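Local coordinates for probable hydrogenase nickel incorporation protein hypB (PDB 2HF9) that binds GTP and probably hydrolyses it slowly to support nickel insertion into the metal centre of [NiFe] hydrogenases during their maturation, at residues S49-L54 and I144-T149; I169-I174 and A198-L203. One frame throughout, in Å; residues are numbered along the deposited sequence.

How the interactions relate
From the N terminus, residues 49-54 carry the end of the P-loop into helix 51-62, and interaction 1 closes an 89-residue excursion when strand 142-148 comes to lie against them. That excursion contains three strands of the sheet. Interaction 2 opens only afterwards: 169-174 and 198-203 bracket 23 residues with two helices and no strand, a beta-alpha-beta crossover. The two contacts therefore run in series, neither nested nor crossed. They join through neighbouring strands 142-148 and 168-172, where Ile147 O and Asn172 N, 2.8 Å apart, probably form a hydrogen bond. Both reach the same nucleotide, interaction 1 at its phosphates and interaction 2 at its base.

Interaction 1: S49-L54 and I144-T149; sequences SGKTLL and IVVIST. With MG (magnesium ion), chain C; GSP (5'-guanosine-diphosphate-monothiophosphate), chain E.
Ser49 and Val146 meet where the phosphate-binding loop rests on strand 142-148. The hydroxyl OG of Ser49 stands 3.1 Å from Val146 O, but its stronger hydrogen bond is with Glu151, which is also bonded to Ser148 OG. Val146 CG1 packs against the same serine, 3.9 Å from Ser49 CB.

The side chain of Lys51 runs from this packing to the nucleotide. Lys51 CB passes 3.6 Å from O2B of the nucleotide, and Lys51 CG lies above the strand, 4.3 Å from Val146 CB. Bends at the third and fourth torsions (chi3 -73°, chi4 -55°) then curl the chain back toward the phosphates, bringing Lys51 CE to 3.9 Å from O1B. At the tip Lys51 NZ donates a 3.0 Å hydrogen bond to O1B and also lies close to the gamma sulfur S1G. The same O1B is gripped by the amides of Gly50 and Lys51, so three donors converge on one beta-phosphate oxygen. An alanine in place of Lys51 removes the ammonium group, and O1B, left with the two amides, would probably be held less firmly and have less of its charge offset.

Gly50 has a backbone (phi 125°) at which a CB would be jammed against the preceding carbonyl oxygen and crowded by guanine C8. Thr52 OG1 binds the magnesium ion at 2.1 Å. The amides and the lysine wrapped round the beta-phosphate, with Thr52 on the metal, fit a Walker A P-loop; Asp80 and Glu125 complete the protein ligands of the ion.

Farther along helix 51-62, Leu54 CD2 meets Val146 CG2 at 4.0 Å. Leu54 also touches Phe43 of strand 39-45 and Phe211 and Val214 of helix 211-224, so the helix start is seated between the central strands and the C-terminal helix.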
ATOM      1  N   SER A  49       4.743   0.117   6.220  1.00  9.27           N
ATOM      2  CA  SER A  49       4.471  -0.833   7.306  1.00  9.19           C
ATOM      3  C   SER A  49       5.638  -0.980   8.288  1.00  8.82           C
ATOM      4  O   SER A  49       5.429  -1.282   9.465  1.00  8.48           O
ATOM      5  CB  SER A  49       4.106  -2.206   6.741  1.00  9.21           C
ATOM      6  OG  SER A  49       2.885  -2.154   6.025  1.00 11.35           O
ATOM      7  N   GLY A  50       6.859  -0.778   7.792  1.00  8.53           N
ATOM      8  CA  GLY A  50       8.059  -0.864   8.628  1.00  8.21           C
ATOM      9  C   GLY A  50       9.129  -1.825   8.134  1.00  7.88           C
ATOM     10  O   GLY A  50       9.998  -2.220   8.909  1.00  8.09           O
ATOM     11  N   LYS A  51       9.083  -2.176   6.845  1.00  7.75           N
ATOM     12  CA  LYS A  51      10.024  -3.140   6.249  1.00  7.58           C
ATOM     13  C   LYS A  51      11.478  -2.704   6.415  1.00  7.00           C
ATOM     14  O   LYS A  51      12.325  -3.487   6.847  1.00  6.38           O
ATOM     15  CB  LYS A  51       9.728  -3.357   4.755  1.00  7.51           C
ATOM     16  CG  LYS A  51       8.328  -3.875   4.425  1.00  8.70           C
ATOM     17  CD  LYS A  51       8.156  -4.159   2.916  1.00  8.89           C
ATOM     18  CE  LYS A  51       8.065  -2.883   2.068  1.00 10.90           C
ATOM     19  NZ  LYS A  51       6.990  -1.963   2.532  1.00 13.16           N
ATOM     20  N   THR A  52      11.766  -1.454   6.065  1.00  6.97           N
ATOM     21  CA  THR A  52      13.142  -0.955   6.122  1.00  6.84           C
ATOM     22  C   THR A  52      13.646  -0.879   7.556  1.00  7.05           C
ATOM     23  O   THR A  52      14.747  -1.341   7.847  1.00  7.38           O
ATOM     24  CB  THR A  52      13.305   0.394   5.415  1.00  6.67           C
ATOM     25  OG1 THR A  52      12.899   0.255   4.049  1.00  5.59           O
ATOM     26  CG2 THR A  52      14.766   0.844   5.448  1.00  6.99           C
ATOM     27  N   LEU A  53      12.831  -0.321   8.451  1.00  7.50           N
ATOM     28  CA  LEU A  53      13.205  -0.249   9.861  1.00  7.71           C
ATOM     29  C   LEU A  53      13.460  -1.638  10.454  1.00  7.51           C
ATOM     30  O   LEU A  53      14.398  -1.818  11.228  1.00  7.48           O
ATOM     31  CB  LEU A  53      12.160   0.515  10.675  1.00  7.82           C
ATOM     32  CG  LEU A  53      12.553   0.931  12.101  1.00  7.84           C
ATOM     33  CD1 LEU A  53      13.897   1.665  12.154  1.00  8.78           C
ATOM     34  CD2 LEU A  53      11.452   1.784  12.719  1.00  8.27           C
ATOM     35  N   LEU A  54      12.637  -2.615  10.077  1.00  7.64           N
ATOM     36  CA  LEU A  54      12.837  -4.002  10.498  1.00  7.74           C
ATOM     37  C   LEU A  54      14.160  -4.555   9.975  1.00  7.89           C
ATOM     38  O   LEU A  54      14.926  -5.165  10.727  1.00  7.82           O
ATOM     39  CB  LEU A  54      11.672  -4.892  10.044  1.00  7.77           C
ATOM     40  CG  LEU A  54      11.762  -6.390  10.377  1.00  8.18           C
ATOM     41  CD1 LEU A  54      11.896  -6.634  11.886  1.00  7.99           C
ATOM     42  CD2 LEU A  54      10.566  -7.148   9.810  1.00  7.22           C
ATOM     43  N   ILE A 144       8.193 -12.899   4.294  1.00  9.85           N
ATOM     44  CA  ILE A 144       7.744 -12.174   5.479  1.00  9.46           C
ATOM     45  C   ILE A 144       6.798 -11.066   5.028  1.00  9.30           C
ATOM     46  O   ILE A 144       7.156 -10.259   4.168  1.00  9.47           O
ATOM     47  CB  ILE A 144       8.942 -11.576   6.276  1.00  9.37           C
ATOM     48  CG1 ILE A 144       9.899 -12.691   6.725  1.00  9.46           C
ATOM     49  CG2 ILE A 144       8.444 -10.734   7.470  1.00  8.65           C
ATOM     50  CD1 ILE A 144      11.206 -12.214   7.328  1.00  9.65           C
ATOM     51  N   VAL A 145       5.585 -11.055   5.575  1.00  8.77           N
ATOM     52  CA  VAL A 145       4.644  -9.974   5.295  1.00  8.54           C
ATOM     53  C   VAL A 145       4.539  -9.073   6.520  1.00  8.43           C
ATOM     54  O   VAL A 145       4.178  -9.523   7.613  1.00  8.02           O
ATOM     55  CB  VAL A 145       3.243 -10.481   4.842  1.00  8.54           C
ATOM     56  CG1 VAL A 145       2.268  -9.312   4.666  1.00  8.76           C
ATOM     57  CG2 VAL A 145       3.351 -11.255   3.543  1.00  9.06           C
ATOM     58  N   VAL A 146       4.887  -7.804   6.324  1.00  8.33           N
ATOM     59  CA  VAL A 146       4.804  -6.807   7.373  1.00  8.59           C
ATOM     60  C   VAL A 146       3.601  -5.907   7.117  1.00  8.82           C
ATOM     61  O   VAL A 146       3.529  -5.220   6.101  1.00  8.58           O
ATOM     62  CB  VAL A 146       6.089  -5.932   7.441  1.00  8.74           C
ATOM     63  CG1 VAL A 146       6.042  -4.994   8.656  1.00  8.33           C
ATOM     64  CG2 VAL A 146       7.337  -6.808   7.477  1.00  8.68           C
ATOM     65  N   ILE A 147       2.644  -5.938   8.033  1.00  9.06           N
ATOM     66  CA  ILE A 147       1.589  -4.938   8.044  1.00  9.58           C
ATOM     67  C   ILE A 147       1.656  -4.215   9.376  1.00  9.52           C
ATOM     68  O   ILE A 147       2.402  -4.618  10.270  1.00 10.04           O
ATOM     69  CB  ILE A 147       0.167  -5.519   7.781  1.00  9.78           C
ATOM     70  CG1 ILE A 147      -0.220  -6.606   8.811  1.00 10.33           C
ATOM     71  CG2 ILE A 147       0.018  -5.942   6.305  1.00 10.39           C
ATOM     72  CD1 ILE A 147       0.307  -8.014   8.522  1.00 12.36           C
ATOM     73  N   SER A 148       0.906  -3.133   9.511  1.00  9.30           N
ATOM     74  CA  SER A 148       0.967  -2.383  10.750  1.00  9.36           C
ATOM     75  C   SER A 148      -0.407  -1.943  11.223  1.00  9.47           C
ATOM     76  O   SER A 148      -1.345  -1.826  10.426  1.00  9.21           O
ATOM     77  CB  SER A 148       1.931  -1.201  10.619  1.00  9.28           C
ATOM     78  OG  SER A 148       1.383  -0.178   9.816  1.00  9.64           O
ATOM     79  N   THR A 149      -0.516  -1.705  12.529  1.00  9.53           N
ATOM     80  CA  THR A 149      -1.789  -1.338  13.152  1.00  9.97           C
ATOM     81  C   THR A 149      -2.415  -0.093  12.512  1.00 10.15           C
ATOM     82  O   THR A 149      -3.636   0.022  12.445  1.00 10.34           O
ATOM     83  CB  THR A 149      -1.636  -1.116  14.676  1.00 10.11           C
ATOM     84  OG1 THR A 149      -0.773   0.001  14.916  1.00 10.18           O
ATOM     85  CG2 THR A 149      -1.047  -2.364  15.347  1.00  9.35           C
TER
HETATM   86 MG    MG C 301      11.205   0.824   3.019  1.00  9.08          MG
HETATM   87  PG  GSP E 300       8.256   1.819   2.260  1.00 11.07           P
HETATM   88  O3B GSP E 300       8.017   1.830   3.851  1.00  9.62           O
HETATM   89  S1G GSP E 300       6.938   1.030   1.479  1.00 14.64           S
HETATM   90  O2G GSP E 300       8.330   3.297   1.832  1.00 11.12           O
HETATM   91  O3G GSP E 300       9.593   1.122   1.957  1.00 11.07           O
HETATM   92  PB  GSP E 300       8.597   0.727   4.876  1.00  7.54           P
HETATM   93  O1B GSP E 300       7.623  -0.378   4.981  1.00  6.95           O
HETATM   94  O2B GSP E 300       9.956   0.268   4.538  1.00  6.70           O
HETATM   95  PA  GSP E 300       9.640   2.316   7.081  1.00  8.40           P
HETATM   96  O1A GSP E 300      10.654   1.409   7.670  1.00  7.61           O
HETATM   97  O2A GSP E 300      10.264   3.364   6.232  1.00  7.27           O
HETATM   98  O3A GSP E 300       8.497   1.509   6.285  1.00  7.92           O
HETATM   99  O5' GSP E 300       8.764   2.931   8.273  1.00  8.66           O
HETATM  100  C5' GSP E 300       7.685   3.807   8.010  1.00  9.19           C
HETATM  101  C4' GSP E 300       7.486   4.750   9.192  1.00  9.10           C
HETATM  102  O4' GSP E 300       6.961   4.050  10.308  1.00  8.82           O
HETATM  103  C3' GSP E 300       8.773   5.404   9.665  1.00  9.46           C
HETATM  104  O3' GSP E 300       8.434   6.730  10.000  1.00 10.23           O
HETATM  105  C2' GSP E 300       9.151   4.628  10.909  1.00  9.52           C
HETATM  106  O2' GSP E 300       9.830   5.421  11.845  1.00 11.22           O
HETATM  107  C1' GSP E 300       7.792   4.220  11.445  1.00  8.75           C
HETATM  108  N9  GSP E 300       7.729   2.955  12.195  1.00  8.24           N
HETATM  109  C8  GSP E 300       8.094   1.698  11.779  1.00  8.37           C
HETATM  110  N7  GSP E 300       7.805   0.831  12.775  1.00  8.78           N
HETATM  111  C5  GSP E 300       7.249   1.511  13.804  1.00  8.34           C
HETATM  112  C6  GSP E 300       6.769   1.118  15.052  1.00  8.74           C
HETATM  113  O6  GSP E 300       6.809  -0.064  15.391  1.00  7.63           O
HETATM  114  N1  GSP E 300       6.237   2.070  15.904  1.00  8.29           N
HETATM  115  C2  GSP E 300       6.191   3.401  15.522  1.00  8.22           C
HETATM  116  N2  GSP E 300       5.686   4.314  16.346  1.00  8.01           N
HETATM  117  N3  GSP E 300       6.666   3.786  14.281  1.00  8.10           N
HETATM  118  C4  GSP E 300       7.184   2.849  13.441  1.00  8.28           C
HETATM  119  O   HOH W   1      11.240   2.723   3.770  1.00  8.69           O

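Interaction 2: I169-I174 and A198-L203; sequences IVINKI and AEVVLL. With GSP (5'-guanosine-diphosphate-monothiophosphate), chain E.
Ile171 and Leu202 both turn their CG1 or CG away from the carbonyl carbon (chi1 near -60° in each), which lays the two chains side by side, pointing the same way. Leu202 CD2 consequently rests 3.8 Å from Ile171 CB, with Ile171 CD1 equally near. That CD1 also reaches Val200 CG1, and this face of the sheet is covered by helix 184-194. On the other face, Val170 CG1 and Leu203 CD2 meet at 3.6 Å, the valine and leucine chains crossing at a slant; Phe211 of helix 211-224 packs on Leu203.

The backbones form a parallel pair, their axes 4.8 Å apart and inclined by 12°. Four hydrogen bonds hold it, alternating in direction: Ile169 N donates to Glu199 O at 2.7 Å, Val201 N to Ile169 O, Ile171 N to Val201 O, and Leu203 N to Ile171 O. The first three acceptors are approached almost head-on, whereas Leu203 N comes in tilted 30° from the carbonyl plane. Beyond the strand a fifth bond follows, from Ile174 N to Leu203 O, at 3.1 Å.

That last bond holds the chain as it leaves the strand for the nucleotide. Asn172 and Lys173 belong to the guanosine pocket, and with Asp175, which hydrogen-bonds the nucleotide, they match the NKxD motif of GTPases. Lys173 CG lies over one face of the guanine, 3.5 Å from C5. Lys173 NZ continues past the base to Gly48 and Ser148 of its own chain and, as its strongest partner, Thr150 O of the second subunit.

The chemistry thus divides in two: backbone polar groups pair between the strands, flanked by apolar side chains, while the polar groups that meet the guanine lie at the C-terminal end of strand 168-172, as in other P-loop GTPases.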
ATOM      1  N   ILE A 169       4.146 -13.537   9.534  1.00  7.94           N
ATOM      2  CA  ILE A 169       3.305 -12.351   9.473  1.00  7.62           C
ATOM      3  C   ILE A 169       3.640 -11.461  10.671  1.00  7.50           C
ATOM      4  O   ILE A 169       3.511 -11.869  11.833  1.00  7.30           O
ATOM      5  CB  ILE A 169       1.805 -12.711   9.416  1.00  7.78           C
ATOM      6  CG1 ILE A 169       1.504 -13.478   8.120  1.00  7.88           C
ATOM      7  CG2 ILE A 169       0.947 -11.450   9.496  1.00  7.26           C
ATOM      8  CD1 ILE A 169       0.204 -14.270   8.114  1.00  8.69           C
ATOM      9  N   VAL A 170       4.108 -10.256  10.365  1.00  7.03           N
ATOM     10  CA  VAL A 170       4.479  -9.274  11.377  1.00  6.82           C
ATOM     11  C   VAL A 170       3.407  -8.189  11.450  1.00  6.91           C
ATOM     12  O   VAL A 170       3.121  -7.510  10.458  1.00  6.89           O
ATOM     13  CB  VAL A 170       5.863  -8.641  11.071  1.00  6.64           C
ATOM     14  CG1 VAL A 170       6.215  -7.571  12.096  1.00  6.64           C
ATOM     15  CG2 VAL A 170       6.941  -9.720  11.038  1.00  6.53           C
ATOM     16  N   ILE A 171       2.793  -8.069  12.622  1.00  6.85           N
ATOM     17  CA  ILE A 171       1.853  -6.996  12.904  1.00  6.79           C
ATOM     18  C   ILE A 171       2.645  -5.946  13.672  1.00  6.52           C
ATOM     19  O   ILE A 171       2.874  -6.071  14.887  1.00  6.36           O
ATOM     20  CB  ILE A 171       0.618  -7.505  13.690  1.00  6.80           C
ATOM     21  CG1 ILE A 171      -0.106  -8.597  12.886  1.00  7.62           C
ATOM     22  CG2 ILE A 171      -0.341  -6.356  14.004  1.00  7.34           C
ATOM     23  CD1 ILE A 171      -0.925  -9.571  13.725  1.00  7.48           C
ATOM     24  N   ASN A 172       3.099  -4.937  12.933  1.00  6.36           N
ATOM     25  CA  ASN A 172       4.012  -3.925  13.441  1.00  6.35           C
ATOM     26  C   ASN A 172       3.256  -2.704  13.979  1.00  6.69           C
ATOM     27  O   ASN A 172       2.036  -2.588  13.797  1.00  6.48           O
ATOM     28  CB  ASN A 172       5.012  -3.524  12.335  1.00  6.34           C
ATOM     29  CG  ASN A 172       6.159  -2.664  12.846  1.00  6.54           C
ATOM     30  OD1 ASN A 172       6.602  -1.732  12.159  1.00  8.32           O
ATOM     31  ND2 ASN A 172       6.645  -2.962  14.045  1.00  5.12           N
ATOM     32  N   LYS A 173       3.990  -1.809  14.642  1.00  6.88           N
ATOM     33  CA  LYS A 173       3.456  -0.567  15.225  1.00  7.42           C
ATOM     34  C   LYS A 173       2.395  -0.829  16.295  1.00  7.86           C
ATOM     35  O   LYS A 173       1.416  -0.087  16.394  1.00  8.09           O
ATOM     36  CB  LYS A 173       2.908   0.382  14.141  1.00  7.24           C
ATOM     37  CG  LYS A 173       3.916   0.776  13.065  1.00  7.33           C
ATOM     38  CD  LYS A 173       3.324   1.789  12.090  1.00  7.49           C
ATOM     39  CE  LYS A 173       4.147   1.857  10.817  1.00  8.44           C
ATOM     40  NZ  LYS A 173       3.311   2.342   9.667  1.00 10.25           N
ATOM     41  N   ILE A 174       2.593  -1.867  17.105  1.00  8.40           N
ATOM     42  CA  ILE A 174       1.621  -2.185  18.160  1.00  8.94           C
ATOM     43  C   ILE A 174       1.518  -1.066  19.199  1.00  9.50           C
ATOM     44  O   ILE A 174       0.508  -0.948  19.896  1.00  9.31           O
ATOM     45  CB  ILE A 174       1.867  -3.571  18.837  1.00  9.02           C
ATOM     46  CG1 ILE A 174       3.228  -3.620  19.554  1.00  8.80           C
ATOM     47  CG2 ILE A 174       1.672  -4.705  17.815  1.00  8.47           C
ATOM     48  CD1 ILE A 174       3.430  -4.860  20.439  1.00  9.24           C
ATOM     49  N   ALA A 198       1.753 -20.177   9.241  1.00 13.37           N
ATOM     50  CA  ALA A 198       2.665 -19.043   9.421  1.00 12.79           C
ATOM     51  C   ALA A 198       2.993 -18.761  10.887  1.00 12.37           C
ATOM     52  O   ALA A 198       2.196 -19.058  11.776  1.00 12.07           O
ATOM     53  CB  ALA A 198       2.084 -17.793   8.774  1.00 12.61           C
ATOM     54  N   GLU A 199       4.170 -18.187  11.128  1.00 11.93           N
ATOM     55  CA  GLU A 199       4.467 -17.588  12.426  1.00 11.57           C
ATOM     56  C   GLU A 199       3.837 -16.203  12.435  1.00 10.82           C
ATOM     57  O   GLU A 199       3.868 -15.501  11.424  1.00 10.55           O
ATOM     58  CB  GLU A 199       5.974 -17.494  12.672  1.00 11.84           C
ATOM     59  CG  GLU A 199       6.664 -18.840  12.905  1.00 13.76           C
ATOM     60  CD  GLU A 199       6.052 -19.627  14.055  1.00 16.31           C
ATOM     61  OE1 GLU A 199       5.978 -19.088  15.182  1.00 16.94           O
ATOM     62  OE2 GLU A 199       5.638 -20.783  13.826  1.00 17.64           O
ATOM     63  N   VAL A 200       3.234 -15.829  13.559  1.00  9.91           N
ATOM     64  CA  VAL A 200       2.612 -14.514  13.691  1.00  9.36           C
ATOM     65  C   VAL A 200       3.229 -13.781  14.881  1.00  9.13           C
ATOM     66  O   VAL A 200       3.193 -14.270  16.007  1.00  9.03           O
ATOM     67  CB  VAL A 200       1.063 -14.610  13.833  1.00  9.25           C
ATOM     68  CG1 VAL A 200       0.448 -13.221  13.945  1.00  9.52           C
ATOM     69  CG2 VAL A 200       0.451 -15.357  12.648  1.00  8.89           C
ATOM     70  N   VAL A 201       3.802 -12.610  14.617  1.00  8.66           N
ATOM     71  CA  VAL A 201       4.510 -11.844  15.640  1.00  8.30           C
ATOM     72  C   VAL A 201       3.910 -10.444  15.785  1.00  7.97           C
ATOM     73  O   VAL A 201       3.722  -9.730  14.799  1.00  7.61           O
ATOM     74  CB  VAL A 201       6.035 -11.765  15.329  1.00  8.55           C
ATOM     75  CG1 VAL A 201       6.766 -10.831  16.298  1.00  8.36           C
ATOM     76  CG2 VAL A 201       6.667 -13.155  15.353  1.00  8.61           C
ATOM     77  N   LEU A 202       3.593 -10.075  17.025  1.00  7.81           N
ATOM     78  CA  LEU A 202       3.191  -8.712  17.351  1.00  7.59           C
ATOM     79  C   LEU A 202       4.451  -7.913  17.667  1.00  7.54           C
ATOM     80  O   LEU A 202       5.254  -8.303  18.522  1.00  7.47           O
ATOM     81  CB  LEU A 202       2.205  -8.692  18.528  1.00  7.77           C
ATOM     82  CG  LEU A 202       0.834  -9.334  18.265  1.00  8.40           C
ATOM     83  CD1 LEU A 202       0.067  -9.532  19.573  1.00  8.71           C
ATOM     84  CD2 LEU A 202       0.010  -8.503  17.281  1.00  9.65           C
ATOM     85  N   LEU A 203       4.628  -6.805  16.959  1.00  7.10           N
ATOM     86  CA  LEU A 203       5.890  -6.075  17.002  1.00  7.06           C
ATOM     87  C   LEU A 203       5.716  -4.574  17.163  1.00  6.97           C
ATOM     88  O   LEU A 203       4.792  -3.975  16.609  1.00  6.85           O
ATOM     89  CB  LEU A 203       6.708  -6.363  15.728  1.00  6.93           C
ATOM     90  CG  LEU A 203       8.089  -5.701  15.570  1.00  6.75           C
ATOM     91  CD1 LEU A 203       9.079  -6.213  16.605  1.00  7.29           C
ATOM     92  CD2 LEU A 203       8.640  -5.886  14.164  1.00  7.16           C
TER
HETATM   93  PG  GSP E 300       8.256   1.819   2.260  1.00 11.07           P
HETATM   94  O3B GSP E 300       8.017   1.830   3.851  1.00  9.62           O
HETATM   95  S1G GSP E 300       6.938   1.030   1.479  1.00 14.64           S
HETATM   96  O2G GSP E 300       8.330   3.297   1.832  1.00 11.12           O
HETATM   97  O3G GSP E 300       9.593   1.122   1.957  1.00 11.07           O
HETATM   98  PB  GSP E 300       8.597   0.727   4.876  1.00  7.54           P
HETATM   99  O1B GSP E 300       7.623  -0.378   4.981  1.00  6.95           O
HETATM  100  O2B GSP E 300       9.956   0.268   4.538  1.00  6.70           O
HETATM  101  PA  GSP E 300       9.640   2.316   7.081  1.00  8.40           P
HETATM  102  O1A GSP E 300      10.654   1.409   7.670  1.00  7.61           O
HETATM  103  O2A GSP E 300      10.264   3.364   6.232  1.00  7.27           O
HETATM  104  O3A GSP E 300       8.497   1.509   6.285  1.00  7.92           O
HETATM  105  O5' GSP E 300       8.764   2.931   8.273  1.00  8.66           O
HETATM  106  C5' GSP E 300       7.685   3.807   8.010  1.00  9.19           C
HETATM  107  C4' GSP E 300       7.486   4.750   9.192  1.00  9.10           C
HETATM  108  O4' GSP E 300       6.961   4.050  10.308  1.00  8.82           O
HETATM  109  C3' GSP E 300       8.773   5.404   9.665  1.00  9.46           C
HETATM  110  O3' GSP E 300       8.434   6.730  10.000  1.00 10.23           O
HETATM  111  C2' GSP E 300       9.151   4.628  10.909  1.00  9.52           C
HETATM  112  O2' GSP E 300       9.830   5.421  11.845  1.00 11.22           O
HETATM  113  C1' GSP E 300       7.792   4.220  11.445  1.00  8.75           C
HETATM  114  N9  GSP E 300       7.729   2.955  12.195  1.00  8.24           N
HETATM  115  C8  GSP E 300       8.094   1.698  11.779  1.00  8.37           C
HETATM  116  N7  GSP E 300       7.805   0.831  12.775  1.00  8.78           N
HETATM  117  C5  GSP E 300       7.249   1.511  13.804  1.00  8.34           C
HETATM  118  C6  GSP E 300       6.769   1.118  15.052  1.00  8.74           C
HETATM  119  O6  GSP E 300       6.809  -0.064  15.391  1.00  7.63           O
HETATM  120  N1  GSP E 300       6.237   2.070  15.904  1.00  8.29           N
HETATM  121  C2  GSP E 300       6.191   3.401  15.522  1.00  8.22           C
HETATM  122  N2  GSP E 300       5.686   4.314  16.346  1.00  8.01           N
HETATM  123  N3  GSP E 300       6.666   3.786  14.281  1.00  8.10           N
HETATM  124  C4  GSP E 300       7.184   2.849  13.441  1.00  8.28           C